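Local coordinates for protein haloacid dehalogenase-like hydrolase (Salmonella enterica subsp. enterica serovar Typhi, PDB 4EZE) that probably hydrolyses O-phosphoserine to serine and phosphate with the help of magnesium, the last step of serine biosynthesis, as a member of the HAD-like superfamily, at residues I120-G124 and V125-A129; K164-K168 and A169-A173; V226-D230 and N231-D235. All coordinates share one frame; numbering follows the deposited sequence.

Interaction 1: residues I120-G124 and V125-A129; sequences IAEEG and VDEIA
Glu122 meets Glu127 through aliphatic carbons: its CB lies 3.9 Å from Glu127 CG. The carboxylates go elsewhere. Glu122 is hydrogen-bonded to Thr179, and Glu127 forms salt bridges with Arg130 and Arg177. Glu123 is the N-cap residue of helix 124-131. Its backbone O accepts a hydrogen bond from Glu127 N at 2.9 Å. Its side chain runs beside that of Asp126, pointing the same way, with CB 3.6 Å from Asp126 OD2. The two carboxylate planes are turned 58° apart. A water accepts from Asp126 N at 3.3 Å and donates weakly to Glu123 OE1, while OE2 is hydrogen-bonded to Ser117. Gly124 O accepts a hydrogen bond from Ile128 N at 3.0 Å. Ile128 CG1 lies anti to its carbonyl carbon, beside the backbone N (chi1 -65°), which brings it 3.2 Å from Gly124 O. Gly124 N is hydrogen-bonded to OD1 of Asp116, a sodium ligand and the predicted proton donor. The first helical turn is therefore tied to the metal site. Glu123 OE1 and Asp126 OD2 are 4.5 Å apart. These like charges probably raise the local negative potential, which the sodium, about 5 Å from the Glu123 side chain, would partly offset.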
ATOM      1  N   ILE A 120       5.948  -6.089   0.586  1.00 54.98           N
ATOM      2  CA  ILE A 120       7.331  -6.504   0.337  1.00 34.99           C
ATOM      3  C   ILE A 120       7.823  -5.729  -0.856  1.00 47.99           C
ATOM      4  O   ILE A 120       7.010  -5.301  -1.662  1.00 39.82           O
ATOM      5  CB  ILE A 120       7.450  -8.027   0.086  1.00 52.03           C
ATOM      6  CG1 ILE A 120       6.564  -8.466  -1.085  1.00 51.57           C
ATOM      7  CG2 ILE A 120       7.055  -8.812   1.332  1.00 36.30           C
ATOM      8  CD1 ILE A 120       6.812  -9.907  -1.504  1.00 57.63           C
ATOM      9  N   ALA A 121       9.132  -5.494  -0.962  1.00 44.95           N
ATOM     10  CA  ALA A 121       9.628  -4.723  -2.105  1.00 48.48           C
ATOM     11  C   ALA A 121       9.532  -5.514  -3.408  1.00 54.93           C
ATOM     12  O   ALA A 121       9.420  -4.934  -4.502  1.00 67.48           O
ATOM     13  CB  ALA A 121      11.053  -4.245  -1.865  1.00 55.61           C
ATOM     14  N   GLU A 122       9.533  -6.837  -3.306  1.00 48.72           N
ATOM     15  CA  GLU A 122       9.686  -7.650  -4.520  1.00 58.04           C
ATOM     16  C   GLU A 122       8.387  -8.119  -5.171  1.00 69.24           C
ATOM     17  O   GLU A 122       7.285  -7.909  -4.655  1.00 57.42           O
ATOM     18  CB  GLU A 122      10.606  -8.853  -4.247  1.00 57.49           C
ATOM     19  CG  GLU A 122      11.991  -8.489  -3.695  1.00 49.50           C
ATOM     20  CD  GLU A 122      12.016  -8.398  -2.187  1.00 69.02           C
ATOM     21  OE1 GLU A 122      10.936  -8.525  -1.572  1.00 65.55           O
ATOM     22  OE2 GLU A 122      13.115  -8.197  -1.620  1.00 78.40           O
ATOM     23  N   GLU A 123       8.542  -8.754  -6.325  1.00 68.09           N
ATOM     24  CA  GLU A 123       7.444  -9.402  -7.000  1.00 46.88           C
ATOM     25  C   GLU A 123       7.607 -10.926  -6.896  1.00 60.07           C
ATOM     26  O   GLU A 123       8.375 -11.526  -7.632  1.00 58.25           O
ATOM     27  CB  GLU A 123       7.413  -9.015  -8.471  1.00 50.60           C
ATOM     28  CG  GLU A 123       7.106  -7.558  -8.768  1.00 54.03           C
ATOM     29  CD  GLU A 123       5.621  -7.251  -8.759  1.00 70.00           C
ATOM     30  OE1 GLU A 123       4.885  -7.859  -9.563  1.00 81.34           O
ATOM     31  OE2 GLU A 123       5.199  -6.382  -7.961  1.00 66.20           O
ATOM     32  N   GLY A 124       6.852 -11.538  -5.995  1.00 41.65           N
ATOM     33  CA  GLY A 124       6.983 -12.960  -5.672  1.00 52.90           C
ATOM     34  C   GLY A 124       7.145 -13.898  -6.856  1.00 71.29           C
ATOM     35  O   GLY A 124       8.101 -14.660  -6.919  1.00 57.40           O
ATOM     36  N   VAL A 125       6.206 -13.861  -7.790  1.00 51.75           N
ATOM     37  CA  VAL A 125       6.287 -14.739  -8.946  1.00 51.10           C
ATOM     38  C   VAL A 125       7.474 -14.460  -9.873  1.00 70.72           C
ATOM     39  O   VAL A 125       8.039 -15.393 -10.447  1.00 52.27           O
ATOM     40  CB  VAL A 125       4.978 -14.740  -9.754  1.00 60.07           C
ATOM     41  CG1 VAL A 125       5.183 -15.437 -11.094  1.00 46.03           C
ATOM     42  CG2 VAL A 125       3.882 -15.432  -8.960  1.00 54.59           C
ATOM     43  N   ASP A 126       7.841 -13.190 -10.035  1.00 47.08           N
ATOM     44  CA  ASP A 126       9.054 -12.844 -10.782  1.00 67.88           C
ATOM     45  C   ASP A 126      10.285 -13.418 -10.118  1.00 52.86           C
ATOM     46  O   ASP A 126      11.199 -13.887 -10.793  1.00 53.04           O
ATOM     47  CB  ASP A 126       9.244 -11.337 -10.871  1.00 52.26           C
ATOM     48  CG  ASP A 126       8.286 -10.697 -11.827  1.00 62.24           C
ATOM     49  OD1 ASP A 126       7.486 -11.432 -12.445  1.00 88.08           O
ATOM     50  OD2 ASP A 126       8.334  -9.454 -11.953  1.00 82.27           O
ATOM     51  N   GLU A 127      10.317 -13.357  -8.794  1.00 50.35           N
ATOM     52  CA  GLU A 127      11.461 -13.849  -8.055  1.00 50.31           C
ATOM     53  C   GLU A 127      11.574 -15.351  -8.188  1.00 62.71           C
ATOM     54  O   GLU A 127      12.666 -15.889  -8.210  1.00 62.98           O
ATOM     55  CB  GLU A 127      11.354 -13.473  -6.588  1.00 48.87           C
ATOM     56  CG  GLU A 127      11.612 -12.001  -6.352  1.00 68.88           C
ATOM     57  CD  GLU A 127      13.026 -11.605  -6.722  1.00 67.43           C
ATOM     58  OE1 GLU A 127      13.979 -12.238  -6.213  1.00 90.15           O
ATOM     59  OE2 GLU A 127      13.184 -10.663  -7.517  1.00 65.57           O
ATOM     60  N   ILE A 128      10.445 -16.037  -8.255  1.00 58.43           N
ATOM     61  CA  ILE A 128      10.501 -17.472  -8.398  1.00 61.87           C
ATOM     62  C   ILE A 128      11.042 -17.795  -9.782  1.00 65.37           C
ATOM     63  O   ILE A 128      11.909 -18.646  -9.934  1.00 55.24           O
ATOM     64  CB  ILE A 128       9.126 -18.082  -8.227  1.00 66.89           C
ATOM     65  CG1 ILE A 128       8.642 -17.840  -6.800  1.00 64.46           C
ATOM     66  CG2 ILE A 128       9.167 -19.567  -8.556  1.00 66.67           C
ATOM     67  CD1 ILE A 128       7.191 -18.221  -6.615  1.00 53.81           C
ATOM     68  N   ALA A 129      10.538 -17.074 -10.779  1.00 53.78           N
ATOM     69  CA  ALA A 129      10.993 -17.172 -12.144  1.00 62.56           C
ATOM     70  C   ALA A 129      12.491 -16.990 -12.282  1.00 57.37           C
ATOM     71  O   ALA A 129      13.154 -17.778 -12.969  1.00 71.61           O
ATOM     72  CB  ALA A 129      10.275 -16.153 -13.010  1.00 62.17           C
TER
HETATM   73  O   HOH W   1       5.151 -11.309  -9.893  1.00 69.34           O

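Interaction 2: residues K164-K168 and A169-A173; sequences KGTPK and AVLNA
Pro167 O is gripped by two backbone N-H groups, both weakly. Val170 N lies 2.9 Å from this oxygen, but the bond is strongly bent, with an N-H...O angle of 129°. Leu171 N is farther from Pro167 O, at 3.3 Å, and its N-H points almost straight at it. Pro167 is the N-cap residue of helix 168-176, and the next carbonyl gives a sounder helical bond: Asn172 N to Lys168 O, 2.9 Å.

The side chains before the helix fold back over its first turn. The Pro167 ring crosses Val170 at a slant, with Pro167 CG 3.7 Å from Val170 CG2. Thr166 crosses Val170 at about a right angle. Its methyl, CG2, is placed anti to the backbone N (OG1 at chi1 -56°), which turns it to the helix. Thr166 CG2 sits 3.9 Å from Val170 CB and equally far from Leu171 CG. Thr166 OG1 bonds instead to Leu163 O, within the preceding loop. On another flank Lys168 and Asn172 run side by side, pointing the same way, and Lys168 CG is 3.8 Å from Asn172 ND2. The Asn172 side chain also touches Ile207 and Arg211 of helix 206-216.

Leu171 packs on Ile128 of helix 124-131, consistent with the helical cap of phosphoserine phosphatases. Backbone bonds from Gly165, Thr166 and Lys168 to Leu233 and Asn231 join this helix start to the hairpin. Between the two segments themselves, the weak N-H bonds to Pro167 O are supplemented by carbon contacts.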
ATOM      1  N   LYS A 164       4.825 -25.096 -12.679  1.00 45.89           N
ATOM      2  CA  LYS A 164       4.397 -26.413 -12.272  1.00 44.38           C
ATOM      3  C   LYS A 164       5.595 -27.283 -11.913  1.00 58.65           C
ATOM      4  O   LYS A 164       6.593 -27.294 -12.621  1.00 48.03           O
ATOM      5  CB  LYS A 164       3.618 -27.062 -13.404  1.00 45.02           C
ATOM      6  CG  LYS A 164       2.805 -28.261 -12.944  1.00 56.78           C
ATOM      7  CD  LYS A 164       2.176 -28.988 -14.123  1.00 52.10           C
ATOM      8  CE  LYS A 164       1.659 -30.368 -13.727  1.00 56.01           C
ATOM      9  NZ  LYS A 164       1.213 -31.158 -14.915  1.00 55.80           N
ATOM     10  N   GLY A 165       5.495 -28.031 -10.827  1.00 52.06           N
ATOM     11  CA  GLY A 165       6.636 -28.834 -10.363  1.00 52.58           C
ATOM     12  C   GLY A 165       7.655 -28.161  -9.430  1.00 62.31           C
ATOM     13  O   GLY A 165       8.555 -28.825  -8.925  1.00 67.45           O
ATOM     14  N   THR A 166       7.533 -26.862  -9.172  1.00 47.28           N
ATOM     15  CA  THR A 166       8.483 -26.210  -8.267  1.00 43.66           C
ATOM     16  C   THR A 166       8.328 -26.758  -6.859  1.00 45.13           C
ATOM     17  O   THR A 166       7.219 -26.842  -6.336  1.00 55.54           O
ATOM     18  CB  THR A 166       8.268 -24.693  -8.214  1.00 58.19           C
ATOM     19  OG1 THR A 166       8.343 -24.145  -9.532  1.00 51.77           O
ATOM     20  CG2 THR A 166       9.303 -24.043  -7.338  1.00 36.13           C
ATOM     21  N   PRO A 167       9.441 -27.163  -6.248  1.00 55.33           N
ATOM     22  CA  PRO A 167       9.452 -27.758  -4.905  1.00 46.93           C
ATOM     23  C   PRO A 167       9.109 -26.746  -3.812  1.00 64.96           C
ATOM     24  O   PRO A 167       9.572 -25.593  -3.846  1.00 52.79           O
ATOM     25  CB  PRO A 167      10.909 -28.224  -4.714  1.00 44.81           C
ATOM     26  CG  PRO A 167      11.569 -28.084  -6.049  1.00 59.65           C
ATOM     27  CD  PRO A 167      10.772 -27.108  -6.871  1.00 49.58           C
ATOM     28  N   LYS A 168       8.318 -27.187  -2.839  1.00 63.50           N
ATOM     29  CA  LYS A 168       7.952 -26.349  -1.697  1.00 67.55           C
ATOM     30  C   LYS A 168       9.172 -25.601  -1.164  1.00 61.38           C
ATOM     31  O   LYS A 168       9.082 -24.448  -0.739  1.00 78.19           O
ATOM     32  CB  LYS A 168       7.324 -27.216  -0.593  1.00 64.30           C
ATOM     33  CG  LYS A 168       6.451 -26.466   0.412  1.00 58.97           C
ATOM     34  CD  LYS A 168       5.238 -27.288   0.824  1.00 97.77           C
ATOM     35  CE  LYS A 168       5.524 -28.192   2.011  1.00 65.54           C
ATOM     36  NZ  LYS A 168       5.222 -27.511   3.300  1.00103.10           N
ATOM     37  N   ALA A 169      10.323 -26.261  -1.201  1.00 65.89           N
ATOM     38  CA  ALA A 169      11.525 -25.727  -0.576  1.00 58.19           C
ATOM     39  C   ALA A 169      12.130 -24.543  -1.344  1.00 53.52           C
ATOM     40  O   ALA A 169      12.728 -23.641  -0.752  1.00 54.74           O
ATOM     41  CB  ALA A 169      12.555 -26.841  -0.403  1.00 87.62           C
ATOM     42  N   VAL A 170      12.009 -24.564  -2.663  1.00 46.67           N
ATOM     43  CA  VAL A 170      12.480 -23.458  -3.472  1.00 42.87           C
ATOM     44  C   VAL A 170      11.614 -22.219  -3.166  1.00 57.35           C
ATOM     45  O   VAL A 170      12.125 -21.121  -2.904  1.00 61.73           O
ATOM     46  CB  VAL A 170      12.399 -23.819  -4.966  1.00 61.52           C
ATOM     47  CG1 VAL A 170      12.631 -22.596  -5.845  1.00 52.05           C
ATOM     48  CG2 VAL A 170      13.406 -24.915  -5.277  1.00 69.46           C
ATOM     49  N   LEU A 171      10.302 -22.431  -3.178  1.00 55.63           N
ATOM     50  CA  LEU A 171       9.319 -21.410  -2.853  1.00 62.49           C
ATOM     51  C   LEU A 171       9.553 -20.814  -1.468  1.00 67.83           C
ATOM     52  O   LEU A 171       9.547 -19.589  -1.290  1.00 58.18           O
ATOM     53  CB  LEU A 171       7.931 -22.023  -2.896  1.00 51.94           C
ATOM     54  CG  LEU A 171       7.425 -22.481  -4.255  1.00 53.26           C
ATOM     55  CD1 LEU A 171       6.142 -23.275  -4.053  1.00 42.20           C
ATOM     56  CD2 LEU A 171       7.168 -21.293  -5.170  1.00 53.39           C
ATOM     57  N   ASN A 172       9.746 -21.675  -0.481  1.00 53.93           N
ATOM     58  CA  ASN A 172       9.976 -21.202   0.868  1.00 58.08           C
ATOM     59  C   ASN A 172      11.251 -20.382   0.918  1.00 83.48           C
ATOM     60  O   ASN A 172      11.311 -19.355   1.582  1.00 62.25           O
ATOM     61  CB  ASN A 172      10.059 -22.371   1.842  1.00 59.02           C
ATOM     62  CG  ASN A 172       8.698 -22.898   2.238  1.00 87.01           C
ATOM     63  OD1 ASN A 172       7.727 -22.154   2.305  1.00 73.63           O
ATOM     64  ND2 ASN A 172       8.627 -24.187   2.517  1.00 87.90           N
ATOM     65  N   ALA A 173      12.271 -20.845   0.211  1.00 54.17           N
ATOM     66  CA  ALA A 173      13.535 -20.138   0.157  1.00 66.35           C
ATOM     67  C   ALA A 173      13.364 -18.783  -0.499  1.00 56.01           C
ATOM     68  O   ALA A 173      13.932 -17.801  -0.051  1.00 69.73           O
ATOM     69  CB  ALA A 173      14.559 -20.952  -0.587  1.00 46.42           C
TER

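Interaction 3: residues V226-D230 and N231-D235; sequences VEIRD and NVLTD
Strands 226-229 and 232-234 form a tight antiparallel beta hairpin, closed by a type I' turn from Arg229 to Val232. It lies beside helix 168-176, probably as the small beta-hairpin cap of related phosphatases. The short strand axes approach to 4.6 Å, and their directions differ by 138°, so the pair is strongly twisted. Arg229 and Val232 make the hydrogen-bonded pair. Val232 N donates to Arg229 O at 3.0 Å, and Arg229 N donates to Val232 O at 3.1 Å. Ile228 and Leu233 are the next, non-hydrogen-bonded pair. Asp230 and Asn231 occupy the turn with positive phi, as this turn type requires. A water accepts from Asn231 N and donates weakly to Ile228 O.

Leu233 makes the apolar contacts on the face it shares with Ile228. Leu233 CD1 lies 3.8 Å from Val226 CG1 and 3.9 Å from Ile228 CG1. Beyond the hairpin, Leu233 packs on Leu171 of helix 168-176, while Val226 packs on Leu205.

The other face carries Arg229 and Val232. Arg229 CB touches the Thr234 methyl, CG2, at 3.8 Å. Arg229 NH2 bonds back to Glu227 OE1 at 3.1 Å in a salt bridge along the same strand. It meets the syn side of the carboxylate, though 24° out of its plane. Glu227 OE1 also accepts from Asn236 ND2, so this oxygen has two donors.

Thr234 holds its hydroxyl between its own backbone N and carbonyl carbon (chi1 61°), and OG1 is hydrogen-bonded to Asn236 N. Glu227 O accepts a hydrogen bond from Thr234 N at 2.9 Å.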
ATOM      1  N   VAL A 226      -2.868 -21.774  -4.800  1.00 55.36           N
ATOM      2  CA  VAL A 226      -2.385 -22.784  -5.749  1.00 40.83           C
ATOM      3  C   VAL A 226      -1.942 -23.995  -4.958  1.00 58.17           C
ATOM      4  O   VAL A 226      -1.063 -23.894  -4.102  1.00 44.24           O
ATOM      5  CB  VAL A 226      -1.248 -22.246  -6.605  1.00 47.43           C
ATOM      6  CG1 VAL A 226      -0.797 -23.315  -7.602  1.00 48.49           C
ATOM      7  CG2 VAL A 226      -1.726 -20.980  -7.322  1.00 41.14           C
ATOM      8  N   GLU A 227      -2.592 -25.130  -5.205  1.00 51.63           N
ATOM      9  CA  GLU A 227      -2.368 -26.308  -4.387  1.00 48.84           C
ATOM     10  C   GLU A 227      -0.944 -26.815  -4.548  1.00 59.18           C
ATOM     11  O   GLU A 227      -0.364 -26.745  -5.621  1.00 52.02           O
ATOM     12  CB  GLU A 227      -3.342 -27.420  -4.769  1.00 46.71           C
ATOM     13  CG  GLU A 227      -3.095 -28.708  -3.997  1.00 65.87           C
ATOM     14  CD  GLU A 227      -3.743 -29.924  -4.650  1.00 63.28           C
ATOM     15  OE1 GLU A 227      -4.122 -29.858  -5.838  1.00 76.25           O
ATOM     16  OE2 GLU A 227      -3.864 -30.957  -3.971  1.00 66.84           O
ATOM     17  N   ILE A 228      -0.395 -27.322  -3.463  1.00 48.68           N
ATOM     18  CA  ILE A 228       0.894 -27.974  -3.472  1.00 74.17           C
ATOM     19  C   ILE A 228       0.651 -29.401  -3.036  1.00 73.61           C
ATOM     20  O   ILE A 228       0.062 -29.643  -1.982  1.00 61.67           O
ATOM     21  CB  ILE A 228       1.854 -27.336  -2.465  1.00 60.84           C
ATOM     22  CG1 ILE A 228       2.457 -26.056  -3.042  1.00 54.18           C
ATOM     23  CG2 ILE A 228       2.927 -28.336  -2.057  1.00 59.35           C
ATOM     24  CD1 ILE A 228       3.060 -25.141  -1.990  1.00 49.66           C
ATOM     25  N   ARG A 229       1.091 -30.342  -3.858  1.00 61.49           N
ATOM     26  CA  ARG A 229       0.867 -31.752  -3.599  1.00 53.19           C
ATOM     27  C   ARG A 229       2.154 -32.541  -3.838  1.00 57.38           C
ATOM     28  O   ARG A 229       2.891 -32.262  -4.795  1.00 54.43           O
ATOM     29  CB  ARG A 229      -0.252 -32.278  -4.493  1.00 52.03           C
ATOM     30  CG  ARG A 229      -0.933 -33.507  -3.912  1.00 67.08           C
ATOM     31  CD  ARG A 229      -1.840 -34.168  -4.923  1.00 50.40           C
ATOM     32  NE  ARG A 229      -2.581 -33.195  -5.729  1.00 76.65           N
ATOM     33  CZ  ARG A 229      -3.523 -33.520  -6.614  1.00106.34           C
ATOM     34  NH1 ARG A 229      -3.845 -34.793  -6.809  1.00108.11           N
ATOM     35  NH2 ARG A 229      -4.148 -32.574  -7.302  1.00 98.87           N
ATOM     36  N   ASP A 230       2.415 -33.523  -2.973  1.00 56.78           N
ATOM     37  CA  ASP A 230       3.684 -34.280  -2.985  1.00 46.29           C
ATOM     38  C   ASP A 230       4.816 -33.307  -2.945  1.00 67.42           C
ATOM     39  O   ASP A 230       5.844 -33.513  -3.585  1.00 52.40           O
ATOM     40  CB  ASP A 230       3.818 -35.152  -4.248  1.00 50.68           C
ATOM     41  CG  ASP A 230       2.640 -36.075  -4.425  1.00 55.97           C
ATOM     42  OD1 ASP A 230       2.204 -36.636  -3.399  1.00 69.78           O
ATOM     43  OD2 ASP A 230       2.131 -36.216  -5.568  1.00 67.59           O
ATOM     44  N   ASN A 231       4.602 -32.214  -2.231  1.00 61.89           N
ATOM     45  CA  ASN A 231       5.653 -31.228  -2.045  1.00 44.27           C
ATOM     46  C   ASN A 231       6.101 -30.451  -3.274  1.00 45.54           C
ATOM     47  O   ASN A 231       7.155 -29.798  -3.258  1.00 46.77           O
ATOM     48  CB  ASN A 231       6.824 -31.876  -1.330  1.00 51.57           C
ATOM     49  CG  ASN A 231       6.556 -32.025   0.152  1.00 92.27           C
ATOM     50  OD1 ASN A 231       6.395 -33.136   0.655  1.00103.55           O
ATOM     51  ND2 ASN A 231       6.452 -30.894   0.852  1.00 58.65           N
ATOM     52  N   VAL A 232       5.314 -30.483  -4.341  1.00 50.04           N
ATOM     53  CA  VAL A 232       5.651 -29.613  -5.459  1.00 49.14           C
ATOM     54  C   VAL A 232       4.420 -28.832  -5.877  1.00 77.05           C
ATOM     55  O   VAL A 232       3.287 -29.289  -5.706  1.00 53.23           O
ATOM     56  CB  VAL A 232       6.284 -30.361  -6.664  1.00 67.65           C
ATOM     57  CG1 VAL A 232       7.723 -30.756  -6.354  1.00 70.95           C
ATOM     58  CG2 VAL A 232       5.460 -31.574  -7.070  1.00 48.57           C
ATOM     59  N   LEU A 233       4.651 -27.635  -6.397  1.00 50.14           N
ATOM     60  CA  LEU A 233       3.564 -26.790  -6.891  1.00 51.58           C
ATOM     61  C   LEU A 233       2.754 -27.497  -7.967  1.00 46.01           C
ATOM     62  O   LEU A 233       3.315 -28.009  -8.925  1.00 52.83           O
ATOM     63  CB  LEU A 233       4.126 -25.478  -7.458  1.00 50.09           C
ATOM     64  CG  LEU A 233       3.113 -24.343  -7.618  1.00 54.05           C
ATOM     65  CD1 LEU A 233       2.693 -23.884  -6.229  1.00 42.71           C
ATOM     66  CD2 LEU A 233       3.696 -23.182  -8.412  1.00 47.20           C
ATOM     67  N   THR A 234       1.430 -27.535  -7.807  1.00 46.67           N
ATOM     68  CA  THR A 234       0.557 -28.006  -8.871  1.00 41.99           C
ATOM     69  C   THR A 234       0.144 -26.789  -9.683  1.00 46.43           C
ATOM     70  O   THR A 234       0.615 -25.692  -9.428  1.00 40.73           O
ATOM     71  CB  THR A 234      -0.745 -28.636  -8.318  1.00 55.24           C
ATOM     72  OG1 THR A 234      -1.464 -27.645  -7.574  1.00 56.66           O
ATOM     73  CG2 THR A 234      -0.444 -29.835  -7.404  1.00 45.11           C
ATOM     74  N   ASP A 235      -0.756 -26.985 -10.641  1.00 45.75           N
ATOM     75  CA  ASP A 235      -1.442 -25.884 -11.303  1.00 50.73           C
ATOM     76  C   ASP A 235      -2.921 -25.911 -10.922  1.00 60.27           C
ATOM     77  O   ASP A 235      -3.764 -25.450 -11.697  1.00 44.83           O
ATOM     78  CB  ASP A 235      -1.354 -26.033 -12.820  1.00 54.87           C
ATOM     79  CG  ASP A 235      -2.058 -27.298 -13.316  1.00 55.00           C
ATOM     80  OD1 ASP A 235      -2.695 -27.983 -12.490  1.00103.46           O
ATOM     81  OD2 ASP A 235      -1.983 -27.605 -14.521  1.00 85.72           O
TER
HETATM   82  O   HOH W   2       2.349 -31.612  -0.259  1.00 66.72           O

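The three contacts follow one another along the chain, on one side of its centre. Interactions 1 and 2 are both helix starts, with centres 13 Å apart, joined where Ile128 CD1 meets Leu171 CD2 at 3.4 Å. Interactions 2 and 3 are closer, 9 Å between centres. There the hairpin is probably hydrogen-bonded to the loop before helix 168-176 and to the first residue of that helix: Leu233 N to Thr166 O at 2.7 Å, and Lys168 N to Asn231 O at 2.9 Å. Interactions 1 and 3 do not touch. Distance from the predicted proton donor Asp116 grows along the series: measured between side chains, about 3 Å for Glu123, about 11 Å for Leu171 and about 12 Å for Val226.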